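Local coordinates for Poly(A) RNA polymerase protein 2 (Saccharomyces cerevisiae, PDB 3NYB), which probably adds poly(A) tails to RNAs, as the polymerase in the core of TRAMP, an RNA surveillance complex, at residues 27-32 against 159-164; 186-191 against 273-278. The protein carries 1 engineered substitution. One frame throughout, in Å; residues are numbered along the deposited sequence.

Contact 1: 27-32 against 159-164; sequences DFVAYI and GLRELV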
ATOM      1  N   ASP A  27      12.725   5.452  -9.802  1.00 34.16           N
ATOM      2  CA  ASP A  27      14.071   5.584  -9.258  1.00 37.01           C
ATOM      3  C   ASP A  27      14.111   5.095  -7.820  1.00 37.82           C
ATOM      4  O   ASP A  27      14.960   4.275  -7.449  1.00 35.59           O
ATOM      5  CB  ASP A  27      14.554   7.021  -9.370  1.00 31.39           C
ATOM      6  CG  ASP A  27      14.797   7.431 -10.811  1.00 46.71           C
ATOM      7  OD1 ASP A  27      14.967   6.516 -11.654  1.00 44.82           O
ATOM      8  OD2 ASP A  27      14.821   8.653 -11.098  1.00 43.09           O
ATOM      9  N   PHE A  28      13.166   5.593  -7.028  1.00 32.53           N
ATOM     10  CA  PHE A  28      12.988   5.174  -5.647  1.00 36.10           C
ATOM     11  C   PHE A  28      12.820   3.661  -5.527  1.00 39.16           C
ATOM     12  O   PHE A  28      13.536   3.013  -4.764  1.00 34.02           O
ATOM     13  CB  PHE A  28      11.770   5.873  -5.022  1.00 32.39           C
ATOM     14  CG  PHE A  28      11.489   5.437  -3.609  1.00 36.81           C
ATOM     15  CD1 PHE A  28      12.204   5.966  -2.549  1.00 34.27           C
ATOM     16  CD2 PHE A  28      10.524   4.487  -3.342  1.00 35.01           C
ATOM     17  CE1 PHE A  28      11.953   5.560  -1.259  1.00 28.84           C
ATOM     18  CE2 PHE A  28      10.269   4.080  -2.049  1.00 24.89           C
ATOM     19  CZ  PHE A  28      10.981   4.612  -1.011  1.00 21.98           C
ATOM     20  N   VAL A  29      11.866   3.112  -6.273  1.00 29.33           N
ATOM     21  CA  VAL A  29      11.591   1.679  -6.255  1.00 33.12           C
ATOM     22  C   VAL A  29      12.833   0.858  -6.569  1.00 30.54           C
ATOM     23  O   VAL A  29      13.066  -0.176  -5.957  1.00 37.80           O
ATOM     24  CB  VAL A  29      10.464   1.287  -7.244  1.00 34.43           C
ATOM     25  CG1 VAL A  29      10.282  -0.238  -7.297  1.00 29.78           C
ATOM     26  CG2 VAL A  29       9.171   1.956  -6.853  1.00 35.37           C
ATOM     27  N   ALA A  30      13.628   1.308  -7.527  1.00 30.36           N
ATOM     28  CA  ALA A  30      14.839   0.570  -7.862  1.00 35.98           C
ATOM     29  C   ALA A  30      15.860   0.733  -6.746  1.00 37.73           C
ATOM     30  O   ALA A  30      16.570  -0.215  -6.391  1.00 33.33           O
ATOM     31  CB  ALA A  30      15.413   1.025  -9.210  1.00 12.94           C
ATOM     32  N   TYR A  31      15.919   1.935  -6.182  1.00 22.30           N
ATOM     33  CA  TYR A  31      16.838   2.186  -5.083  1.00 26.54           C
ATOM     34  C   TYR A  31      16.517   1.320  -3.847  1.00 28.89           C
ATOM     35  O   TYR A  31      17.427   0.877  -3.130  1.00 26.15           O
ATOM     36  CB  TYR A  31      16.845   3.672  -4.729  1.00 24.58           C
ATOM     37  CG  TYR A  31      17.723   4.005  -3.558  1.00 24.71           C
ATOM     38  CD1 TYR A  31      19.094   4.203  -3.726  1.00 33.61           C
ATOM     39  CD2 TYR A  31      17.194   4.107  -2.276  1.00 24.08           C
ATOM     40  CE1 TYR A  31      19.917   4.512  -2.655  1.00 23.94           C
ATOM     41  CE2 TYR A  31      18.018   4.412  -1.184  1.00 25.51           C
ATOM     42  CZ  TYR A  31      19.373   4.618  -1.390  1.00 27.24           C
ATOM     43  OH  TYR A  31      20.191   4.906  -0.332  1.00 38.57           O
ATOM     44  N   ILE A  32      15.228   1.077  -3.605  1.00 28.39           N
ATOM     45  CA  ILE A  32      14.800   0.276  -2.457  1.00 28.06           C
ATOM     46  C   ILE A  32      14.776  -1.210  -2.836  1.00 27.93           C
ATOM     47  O   ILE A  32      14.380  -2.062  -2.054  1.00 25.93           O
ATOM     48  CB  ILE A  32      13.410   0.709  -1.955  1.00 18.66           C
ATOM     49  CG1 ILE A  32      12.330   0.315  -2.965  1.00 44.02           C
ATOM     50  CG2 ILE A  32      13.382   2.206  -1.689  1.00 44.54           C
ATOM     51  CD1 ILE A  32      10.919   0.484  -2.448  1.00 47.39           C
ATOM     52  N   GLY A 159       1.915  -2.033 -12.360  1.00 53.33           N
ATOM     53  CA  GLY A 159       1.957  -0.841 -11.539  1.00 39.86           C
ATOM     54  C   GLY A 159       1.664  -1.127 -10.085  1.00 38.22           C
ATOM     55  O   GLY A 159       1.960  -0.312  -9.203  1.00 41.35           O
ATOM     56  N   LEU A 160       1.085  -2.293  -9.828  1.00 34.00           N
ATOM     57  CA  LEU A 160       0.684  -2.646  -8.471  1.00 42.77           C
ATOM     58  C   LEU A 160       1.844  -2.562  -7.459  1.00 47.37           C
ATOM     59  O   LEU A 160       1.742  -1.862  -6.451  1.00 38.77           O
ATOM     60  CB  LEU A 160       0.043  -4.029  -8.451  1.00 37.50           C
ATOM     61  CG  LEU A 160      -0.586  -4.386  -7.109  1.00 42.12           C
ATOM     62  CD1 LEU A 160      -1.491  -3.254  -6.606  1.00 34.18           C
ATOM     63  CD2 LEU A 160      -1.334  -5.700  -7.194  1.00 44.05           C
ATOM     64  N   ARG A 161       2.940  -3.265  -7.734  1.00 36.82           N
ATOM     65  CA  ARG A 161       4.098  -3.232  -6.855  1.00 29.90           C
ATOM     66  C   ARG A 161       4.606  -1.806  -6.576  1.00 40.02           C
ATOM     67  O   ARG A 161       4.829  -1.434  -5.423  1.00 39.59           O
ATOM     68  CB  ARG A 161       5.227  -4.106  -7.420  1.00 29.96           C
ATOM     69  CG  ARG A 161       6.529  -4.017  -6.626  1.00 26.49           C
ATOM     70  CD  ARG A 161       7.540  -5.103  -6.973  1.00 27.69           C
ATOM     71  NE  ARG A 161       8.806  -4.885  -6.273  1.00 35.38           N
ATOM     72  CZ  ARG A 161       9.840  -4.201  -6.760  1.00 31.99           C
ATOM     73  NH1 ARG A 161       9.795  -3.664  -7.967  1.00 22.14           N
ATOM     74  NH2 ARG A 161      10.936  -4.059  -6.035  1.00 37.21           N
ATOM     75  N   GLU A 162       4.786  -1.011  -7.627  1.00 40.30           N
ATOM     76  CA  GLU A 162       5.360   0.329  -7.487  1.00 32.35           C
ATOM     77  C   GLU A 162       4.509   1.223  -6.609  1.00 33.88           C
ATOM     78  O   GLU A 162       5.020   1.892  -5.717  1.00 35.01           O
ATOM     79  CB  GLU A 162       5.515   1.004  -8.849  1.00 35.53           C
ATOM     80  CG  GLU A 162       6.601   0.426  -9.735  1.00 34.99           C
ATOM     81  CD  GLU A 162       6.264  -0.954 -10.261  1.00 45.70           C
ATOM     82  OE1 GLU A 162       7.192  -1.611 -10.777  1.00 50.61           O
ATOM     83  OE2 GLU A 162       5.087  -1.388 -10.151  1.00 48.92           O
ATOM     84  N   LEU A 163       3.206   1.253  -6.871  1.00 35.60           N
ATOM     85  CA  LEU A 163       2.335   2.103  -6.081  1.00 37.56           C
ATOM     86  C   LEU A 163       2.247   1.604  -4.644  1.00 36.76           C
ATOM     87  O   LEU A 163       2.217   2.398  -3.709  1.00 31.49           O
ATOM     88  CB  LEU A 163       0.953   2.241  -6.721  1.00 37.03           C
ATOM     89  CG  LEU A 163       0.987   3.061  -8.010  1.00 41.32           C
ATOM     90  CD1 LEU A 163      -0.406   3.497  -8.415  1.00 43.60           C
ATOM     91  CD2 LEU A 163       1.880   4.268  -7.824  1.00 41.25           C
ATOM     92  N   VAL A 164       2.234   0.289  -4.463  1.00 28.46           N
ATOM     93  CA  VAL A 164       2.202  -0.269  -3.116  1.00 18.25           C
ATOM     94  C   VAL A 164       3.438   0.140  -2.316  1.00 30.14           C
ATOM     95  O   VAL A 164       3.332   0.553  -1.155  1.00 28.41           O
ATOM     96  CB  VAL A 164       2.051  -1.793  -3.132  1.00 19.36           C
ATOM     97  CG1 VAL A 164       2.264  -2.353  -1.749  1.00 18.73           C
ATOM     98  CG2 VAL A 164       0.665  -2.171  -3.641  1.00 20.47           C
TER

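Contact 2: 186-191 against 273-278; sequences GFSIIC and NNISRG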
ATOM      1  N   GLY A 186      -1.005  -4.972   5.643  1.00 37.92           N
ATOM      2  CA  GLY A 186      -0.414  -5.130   4.335  1.00 31.59           C
ATOM      3  C   GLY A 186      -1.432  -5.474   3.263  1.00 36.59           C
ATOM      4  O   GLY A 186      -1.486  -4.831   2.208  1.00 41.88           O
ATOM      5  N   PHE A 187      -2.232  -6.502   3.513  1.00 26.51           N
ATOM      6  CA  PHE A 187      -3.215  -6.924   2.515  1.00 43.31           C
ATOM      7  C   PHE A 187      -4.162  -5.770   2.170  1.00 39.11           C
ATOM      8  O   PHE A 187      -4.450  -5.508   1.003  1.00 48.33           O
ATOM      9  CB  PHE A 187      -3.992  -8.165   2.982  1.00 37.68           C
ATOM     10  CG  PHE A 187      -5.155  -8.520   2.100  1.00 43.43           C
ATOM     11  CD1 PHE A 187      -4.983  -9.329   0.993  1.00 50.20           C
ATOM     12  CD2 PHE A 187      -6.421  -8.036   2.378  1.00 47.68           C
ATOM     13  CE1 PHE A 187      -6.049  -9.647   0.184  1.00 49.74           C
ATOM     14  CE2 PHE A 187      -7.487  -8.345   1.573  1.00 52.70           C
ATOM     15  CZ  PHE A 187      -7.303  -9.152   0.474  1.00 55.48           C
ATOM     16  N   SER A 188      -4.625  -5.069   3.194  1.00 37.94           N
ATOM     17  CA  SER A 188      -5.508  -3.928   3.002  1.00 38.50           C
ATOM     18  C   SER A 188      -4.920  -2.902   2.050  1.00 36.45           C
ATOM     19  O   SER A 188      -5.614  -2.387   1.174  1.00 40.72           O
ATOM     20  CB  SER A 188      -5.818  -3.261   4.344  1.00 42.60           C
ATOM     21  OG  SER A 188      -6.491  -4.163   5.208  1.00 44.57           O
ATOM     22  N   ILE A 189      -3.646  -2.585   2.230  1.00 37.96           N
ATOM     23  CA  ILE A 189      -3.025  -1.579   1.385  1.00 37.05           C
ATOM     24  C   ILE A 189      -3.033  -2.075  -0.047  1.00 43.75           C
ATOM     25  O   ILE A 189      -3.409  -1.348  -0.966  1.00 39.59           O
ATOM     26  CB  ILE A 189      -1.586  -1.280   1.798  1.00 34.63           C
ATOM     27  CG1 ILE A 189      -1.529  -0.844   3.264  1.00 40.33           C
ATOM     28  CG2 ILE A 189      -1.004  -0.192   0.911  1.00 34.03           C
ATOM     29  CD1 ILE A 189      -0.105  -0.735   3.809  1.00 43.21           C
ATOM     30  N   ILE A 190      -2.621  -3.327  -0.226  1.00 43.41           N
ATOM     31  CA  ILE A 190      -2.583  -3.932  -1.550  1.00 36.48           C
ATOM     32  C   ILE A 190      -3.951  -3.858  -2.201  1.00 36.73           C
ATOM     33  O   ILE A 190      -4.077  -3.468  -3.365  1.00 41.27           O
ATOM     34  CB  ILE A 190      -2.151  -5.391  -1.484  1.00 34.43           C
ATOM     35  CG1 ILE A 190      -0.820  -5.500  -0.745  1.00 39.57           C
ATOM     36  CG2 ILE A 190      -2.037  -5.966  -2.872  1.00 24.96           C
ATOM     37  CD1 ILE A 190      -0.256  -6.907  -0.722  1.00 45.76           C
ATOM     38  N   CYS A 191      -4.976  -4.220  -1.436  1.00 37.96           N
ATOM     39  CA  CYS A 191      -6.349  -4.161  -1.925  1.00 47.82           C
ATOM     40  C   CYS A 191      -6.722  -2.787  -2.481  1.00 49.67           C
ATOM     41  O   CYS A 191      -7.178  -2.680  -3.619  1.00 59.94           O
ATOM     42  CB  CYS A 191      -7.339  -4.563  -0.836  1.00 41.61           C
ATOM     43  SG  CYS A 191      -9.026  -4.600  -1.428  1.00 69.43           S
ATOM     44  N   ASN A 273     -16.689 -11.388   7.348  1.00 70.02           N
ATOM     45  CA  ASN A 273     -16.133 -10.247   8.072  1.00 73.85           C
ATOM     46  C   ASN A 273     -15.111  -9.448   7.261  1.00 66.97           C
ATOM     47  O   ASN A 273     -14.540  -9.953   6.292  1.00 70.64           O
ATOM     48  CB  ASN A 273     -15.508 -10.699   9.394  1.00 85.72           C
ATOM     49  CG  ASN A 273     -14.077 -11.176   9.231  1.00 83.05           C
ATOM     50  OD1 ASN A 273     -13.212 -10.857  10.050  1.00 70.17           O
ATOM     51  ND2 ASN A 273     -13.819 -11.938   8.173  1.00 84.61           N
ATOM     52  N   ASN A 274     -14.881  -8.199   7.652  1.00 58.90           N
ATOM     53  CA  ASN A 274     -13.839  -7.417   6.994  1.00 65.28           C
ATOM     54  C   ASN A 274     -12.504  -7.528   7.716  1.00 58.32           C
ATOM     55  O   ASN A 274     -12.440  -7.544   8.946  1.00 56.62           O
ATOM     56  CB  ASN A 274     -14.264  -5.955   6.759  1.00 69.51           C
ATOM     57  CG  ASN A 274     -13.986  -5.046   7.941  1.00 74.26           C
ATOM     58  OD1 ASN A 274     -13.480  -5.471   8.973  1.00 88.71           O
ATOM     59  ND2 ASN A 274     -14.323  -3.773   7.787  1.00 59.78           N
ATOM     60  N   ILE A 275     -11.435  -7.644   6.946  1.00 49.34           N
ATOM     61  CA  ILE A 275     -10.118  -7.754   7.547  1.00 55.60           C
ATOM     62  C   ILE A 275      -9.595  -6.392   7.999  1.00 41.61           C
ATOM     63  O   ILE A 275      -8.540  -6.311   8.623  1.00 55.33           O
ATOM     64  CB  ILE A 275      -9.115  -8.444   6.599  1.00 64.28           C
ATOM     65  CG1 ILE A 275      -9.619  -8.387   5.160  1.00 62.57           C
ATOM     66  CG2 ILE A 275      -8.947  -9.899   6.977  1.00 67.93           C
ATOM     67  CD1 ILE A 275      -9.809  -7.000   4.626  1.00 58.63           C
ATOM     68  N   SER A 276     -10.349  -5.334   7.705  1.00 35.63           N
ATOM     69  CA  SER A 276      -9.921  -3.967   8.007  1.00 45.55           C
ATOM     70  C   SER A 276     -10.577  -3.428   9.273  1.00 56.10           C
ATOM     71  O   SER A 276     -10.442  -2.244   9.598  1.00 47.79           O
ATOM     72  CB  SER A 276     -10.258  -3.024   6.850  1.00 52.67           C
ATOM     73  OG  SER A 276     -10.765  -3.730   5.736  1.00 61.05           O
ATOM     74  N   ARG A 277     -11.301  -4.293   9.972  1.00 62.96           N
ATOM     75  CA  ARG A 277     -11.994  -3.899  11.189  1.00 67.12           C
ATOM     76  C   ARG A 277     -11.010  -3.309  12.188  1.00 62.97           C
ATOM     77  O   ARG A 277     -11.316  -2.332  12.871  1.00 63.95           O
ATOM     78  CB  ARG A 277     -12.717  -5.101  11.802  1.00 82.06           C
ATOM     79  CG  ARG A 277     -13.273  -4.852  13.192  1.00 92.99           C
ATOM     80  CD  ARG A 277     -14.473  -3.934  13.150  1.00 98.53           C
ATOM     81  NE  ARG A 277     -15.641  -4.609  12.599  1.00109.74           N
ATOM     82  CZ  ARG A 277     -16.605  -5.152  13.334  1.00114.70           C
ATOM     83  NH1 ARG A 277     -16.543  -5.090  14.659  1.00107.87           N
ATOM     84  NH2 ARG A 277     -17.634  -5.750  12.744  1.00118.45           N
ATOM     85  N   GLY A 278      -9.821  -3.903  12.255  1.00 57.32           N
ATOM     86  CA  GLY A 278      -8.819  -3.512  13.231  1.00 46.31           C
ATOM     87  C   GLY A 278      -8.149  -2.170  12.983  1.00 48.81           C
ATOM     88  O   GLY A 278      -7.435  -1.662  13.850  1.00 54.44           O
TER

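Contact 1: 27-32 against 159-164
The C-terminal turn of helix 17-31 packs against the N-terminal turn of helix 160-173 through Val-29, whose two methyls meet Arg-161 and Glu-162. The CA atoms of Val-29 and Glu-162, at 6.5 Å, are the nearest across the pair. Val-29 CG1 lies 3.5 Å from Arg-161 NH1 and 4.0 Å from Arg-161 CZ, approaching the guanidinium obliquely. Arg-161 reaches this far because its chain is extended from CG to NE, with CG trans to the backbone N (chi1 174°). The second methyl, Val-29 CG2, rests 4.2 Å from Glu-162 CG, and the two side chains cross at about a right angle. Chi1 of Glu-162 (-71°) brings CG to the valine by setting it anti to the carbonyl carbon and beside the backbone N; the bend at chi2 only sets the course of the chain beyond. Arg-161 is held at two points beyond the contact: NE donates to the backbone O of Asp-71 and NH2 bonds Ser-33 OG, just after segment 27-32. Van der Waals packing thus joins the segments themselves, burying a modest 148 Å², while the arginine's polar bonds fix the orientation of the group on which the valine rests.

Contact 2: 186-191 against 273-278
Phe-187 and Ile-275 make the apolar part of this contact, the isoleucine meeting the ring at its edge, near the ring plane. Ile-275 CD1 is 4.1 Å from Phe-187 CE2, and its neighbour Ile-275 CG1 is 4.2 Å from the same ring carbon, so one side of the ring rim takes the end of the isoleucine. The two side chains cross at about a right angle. A chi1 of 171° in Phe-187, with CG anti to the main-chain nitrogen, carries the ring out toward the 273-278 loop. One residue along, Ser-188 also points at the loop: its OG lies 4.3 Å from Ser-276 CB and 4.4 Å from Ile-275 CD1, packing distances to carbon rather than polar bonds. The buried surface totals 119 Å².

On the loop side, Ile-275 and Ser-276 are the two central residues of a type I beta turn from Asn-274 to Arg-277, which directs Ile-275 at the helix, while Ser-276 touches it through CB. Backbone hydrogen bonding of Ile-275 with Ile-265, and of Asn-273 with Asp-267, ties the turn to the chain around strand 266-267. The Phe-187 ring also meets Trp-153, their planes at about 30°, and touches Ala-146 and Ile-150. From the first turn of helix 186-198, Phe-187 therefore touches both helix 145-155 and the loop between strand 266-267 and helix 282-304, while Ile-189 meets helix 160-173.

Contacts 1 and 2 follow one another in the chain, the first closing before the second opens, and their centres are 21 Å apart on opposite sides of the chain's centre, each about 11 Å from it. What joins them is the packing of two successive helices, 160-173 and 186-198: Leu-160 CD1 lies 4.2 Å from Ile-190 O, and Val-164 CG2 is 4.2 Å from Ile-190 CA. Helix 160-173 thus meets helix 17-31 at contact 1 and helix 186-198 beside it, which in turn meets the 273-278 loop at contact 2. Neither contact includes a bound ligand, and both are consistent with structural packing in the polymerase core.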